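Local structure of transcriptional regulator KdgR (5Y6I) at residues 165-168 against 169-173; 247-250 against 251-255. The protein probably binds DNA and regulates transcription as a member of the IclR family, with a helix-turn-helix domain joined to a C-terminal domain of the GAF clan. All blocks are in the same frame, centred on the assembly; numbering follows the deposited sequence.

Contact 1: residues 165-168 against 169-173; sequences AELR and EEELA
Glu166 and Glu170 run side by side, one turn apart on the C-terminal half of helix 162-171, a surface helix of the IclR C-terminal region. Both chains are extended and point the same way, OE2 of Glu170 lying 3.8 Å from CG of Glu166 with the carboxylate planes 43° apart. Their charges sit close, OE2 of Glu166 to OE2 of Glu170 at 4.3 Å, which probably disfavours full ionisation of both unless solvent screens them. Glu169, with CG anti to its carbonyl carbon (chi1 -73°), folds back over the preceding turn and lies against Ala165 O. That same oxygen accepts the Glu169 N-H at 2.7 Å. Arg168 bends at chi3 (83°), which lays one guanidinium face over Ala165 CA; its NH1 forms a salt bridge with Glu161. Glu171 turns its carboxylate to the loop preceding helix 150-158, OE1 and OE2 accepting from the backbone N of Leu146 and Leu147. Leu172 is the first residue to leave helical backbone angles; its N makes a weak 3.3 Å bond to Arg168 O. OE1 of Glu169 lies 4.2 Å from NH2 of Arg168, oblique to the guanidinium and well out of its plane, so no N-H points at it.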
# COMPACT_ATOMS: atom_id res chain seq x y z
N ALA A 165 12.05 19.33 -2.96
CA ALA A 165 12.59 20.61 -3.41
C ALA A 165 12.94 21.53 -2.24
O ALA A 165 13.97 22.20 -2.27
CB ALA A 165 11.60 21.29 -4.35
N GLU A 166 12.09 21.58 -1.21
CA GLU A 166 12.33 22.54 -0.15
C GLU A 166 13.65 22.26 0.56
O GLU A 166 14.51 23.15 0.66
CB GLU A 166 11.19 22.56 0.87
CG GLU A 166 11.55 23.36 2.12
CD GLU A 166 10.48 23.34 3.18
OE1 GLU A 166 9.87 24.41 3.43
OE2 GLU A 166 10.24 22.25 3.77
N LEU A 167 13.84 21.03 1.05
CA LEU A 167 15.10 20.73 1.70
C LEU A 167 16.26 20.84 0.72
O LEU A 167 17.35 21.30 1.09
CB LEU A 167 15.07 19.34 2.37
CG LEU A 167 14.83 17.99 1.68
CD1 LEU A 167 16.15 17.29 1.40
CD2 LEU A 167 13.95 17.11 2.54
N ARG A 168 16.04 20.48 -0.55
CA ARG A 168 17.07 20.72 -1.55
C ARG A 168 17.41 22.20 -1.66
O ARG A 168 18.57 22.57 -1.86
CB ARG A 168 16.65 20.19 -2.92
CG ARG A 168 17.66 20.55 -4.01
CD ARG A 168 17.17 20.16 -5.39
NE ARG A 168 16.30 21.21 -5.86
CZ ARG A 168 15.19 21.01 -6.56
NH1 ARG A 168 14.77 19.78 -6.87
NH2 ARG A 168 14.47 22.06 -6.93
N GLU A 169 16.40 23.07 -1.54
CA GLU A 169 16.67 24.51 -1.57
C GLU A 169 17.33 24.99 -0.29
O GLU A 169 18.13 25.94 -0.33
CB GLU A 169 15.37 25.26 -1.84
CG GLU A 169 14.89 25.12 -3.28
CD GLU A 169 13.41 25.39 -3.43
OE1 GLU A 169 12.88 25.14 -4.53
OE2 GLU A 169 12.79 25.85 -2.45
N GLU A 170 17.02 24.38 0.85
CA GLU A 170 17.77 24.71 2.06
C GLU A 170 19.22 24.29 1.94
O GLU A 170 20.11 24.92 2.53
CB GLU A 170 17.14 24.05 3.28
CG GLU A 170 15.72 24.49 3.59
CD GLU A 170 15.14 23.77 4.79
OE1 GLU A 170 15.91 23.04 5.47
OE2 GLU A 170 13.93 23.93 5.05
N GLU A 171 19.49 23.25 1.14
CA GLU A 171 20.83 22.70 1.00
C GLU A 171 21.73 23.59 0.15
O GLU A 171 22.94 23.64 0.39
CB GLU A 171 20.74 21.30 0.38
CG GLU A 171 21.66 20.27 1.00
CD GLU A 171 21.19 18.84 0.77
OE1 GLU A 171 20.32 18.36 1.53
OE2 GLU A 171 21.69 18.20 -0.18
N LEU A 172 21.18 24.29 -0.84
CA LEU A 172 21.98 25.11 -1.75
C LEU A 172 22.23 26.52 -1.22
O LEU A 172 22.66 27.38 -1.99
CB LEU A 172 21.32 25.18 -3.13
CG LEU A 172 21.35 23.89 -3.97
CD1 LEU A 172 20.32 23.94 -5.07
CD2 LEU A 172 22.72 23.64 -4.57
N ALA A 173 21.98 26.78 0.06
CA ALA A 173 22.49 27.99 0.68
C ALA A 173 23.82 27.76 1.38
O ALA A 173 24.58 28.72 1.57
CB ALA A 173 21.48 28.55 1.69

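Contact 2: residues 247-250 against 251-255; sequences RLLA and TTRAI
Thr251 OG1 gives its proton to Arg247 O at 2.8 Å, one turn back on helix 244-258. The oxygen is gripped twice, because Thr251 N also donates to it at 2.9 Å, and the two donors arrive from opposite faces of the carbonyl plane. The hydroxyl reaches back because OG1 lies beside its own backbone N (chi1 -57°). Thr252 has the other setting: its OG1 stands between N and the carbonyl carbon (chi1 51°), 3.0 Å from Leu248 O and 3.1 Å from Leu249 O, two acceptors that compete for one proton. Its methyl CG2 is turned to Leu248, meeting CD1 at 4.0 Å. On the outer side, the extended Arg253 chain runs back along the helix, and Leu249 CB lies over one guanidinium face, offset toward the rim and 4.1 Å from NH2. The backbones of the same two residues are joined: Arg253 N bonds to Leu249 O at 2.6 Å, nearly straight at 170°. Further out, Leu248 and Thr252 pack on Leu227 and Ala214 of the central antiparallel sheet, while Thr251 touches Leu227 and also Pro100 and Leu104 of helix 93-108. Both threonines thus turn their hydroxyls to the helix's own carbonyls, which provides for these polar groups within the helix and lets their hydrocarbon parts join the apolar packing.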
# COMPACT_ATOMS: atom_id res chain seq x y z
N ARG A 247 24.09 -8.15 -6.62
CA ARG A 247 23.69 -8.53 -5.27
C ARG A 247 22.79 -7.47 -4.67
O ARG A 247 21.73 -7.79 -4.09
CB ARG A 247 24.92 -8.75 -4.38
CG ARG A 247 25.84 -9.86 -4.84
CD ARG A 247 25.06 -11.14 -5.06
NE ARG A 247 25.94 -12.30 -5.22
CZ ARG A 247 25.49 -13.55 -5.21
NH1 ARG A 247 24.20 -13.77 -5.03
NH2 ARG A 247 26.33 -14.57 -5.36
N LEU A 248 23.15 -6.19 -4.84
CA LEU A 248 22.33 -5.10 -4.33
C LEU A 248 20.95 -5.13 -4.93
O LEU A 248 19.94 -5.04 -4.22
CB LEU A 248 23.00 -3.75 -4.62
CG LEU A 248 22.17 -2.53 -4.19
CD1 LEU A 248 21.70 -2.59 -2.74
CD2 LEU A 248 22.95 -1.27 -4.46
N LEU A 249 20.88 -5.25 -6.26
CA LEU A 249 19.60 -5.24 -6.96
C LEU A 249 18.78 -6.50 -6.65
O LEU A 249 17.59 -6.41 -6.35
CB LEU A 249 19.82 -5.08 -8.47
CG LEU A 249 20.28 -3.68 -8.94
CD1 LEU A 249 20.60 -3.62 -10.43
CD2 LEU A 249 19.22 -2.63 -8.58
N ALA A 250 19.41 -7.67 -6.73
CA ALA A 250 18.74 -8.90 -6.33
C ALA A 250 18.11 -8.77 -4.95
O ALA A 250 16.96 -9.16 -4.74
CB ALA A 250 19.72 -10.07 -6.37
N THR A 251 18.86 -8.20 -4.00
CA THR A 251 18.31 -7.98 -2.66
C THR A 251 17.12 -7.03 -2.72
O THR A 251 16.06 -7.30 -2.14
CB THR A 251 19.37 -7.40 -1.73
OG1 THR A 251 20.50 -8.28 -1.67
CG2 THR A 251 18.81 -7.21 -0.34
N THR A 252 17.27 -5.89 -3.41
CA THR A 252 16.20 -4.89 -3.36
C THR A 252 14.99 -5.28 -4.20
O THR A 252 13.85 -5.05 -3.79
CB THR A 252 16.75 -3.52 -3.75
OG1 THR A 252 17.47 -3.60 -5.00
CG2 THR A 252 17.70 -3.05 -2.69
N ARG A 253 15.21 -5.92 -5.35
CA ARG A 253 14.07 -6.49 -6.07
C ARG A 253 13.38 -7.57 -5.26
O ARG A 253 12.16 -7.75 -5.38
CB ARG A 253 14.52 -7.05 -7.40
CG ARG A 253 14.68 -5.98 -8.45
CD ARG A 253 15.68 -6.40 -9.49
NE ARG A 253 15.91 -5.32 -10.43
CZ ARG A 253 16.81 -5.37 -11.41
NH1 ARG A 253 16.95 -4.33 -12.22
NH2 ARG A 253 17.56 -6.46 -11.57
N ALA A 254 14.13 -8.30 -4.43
CA ALA A 254 13.49 -9.31 -3.59
C ALA A 254 12.62 -8.65 -2.53
O ALA A 254 11.43 -8.96 -2.42
CB ALA A 254 14.54 -10.21 -2.95
N ILE A 255 13.20 -7.73 -1.76
CA ILE A 255 12.43 -7.01 -0.74
C ILE A 255 11.17 -6.40 -1.35
O ILE A 255 10.09 -6.44 -0.75
CB ILE A 255 13.29 -5.94 -0.07
CG1 ILE A 255 14.56 -6.53 0.55
CG2 ILE A 255 12.49 -5.17 0.99
CD1 ILE A 255 15.43 -5.47 1.24

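Contacts 1 and 2 both join neighbouring turns in the same IclR C-terminal region: contact 1 covers the C-terminal end of helix 162-171 and the residues just after it, contact 2 lies inside helix 244-258. Their centres lie 31 Å apart and their nearest atoms about 20 Å, with no touch between them. Contact 2, its centre about 8 Å from the centre of the chain, packs against strands 209-217 and 223-232; contact 1, its centre about 27 Å from that of the chain, lies at the surface beside the loop through Leu146 and Leu147. Carboxylates and Arg168 dominate at 165-173, whereas threonines, leucines and Arg253 carry 247-255. Neither touches the second protein chain of the assembly.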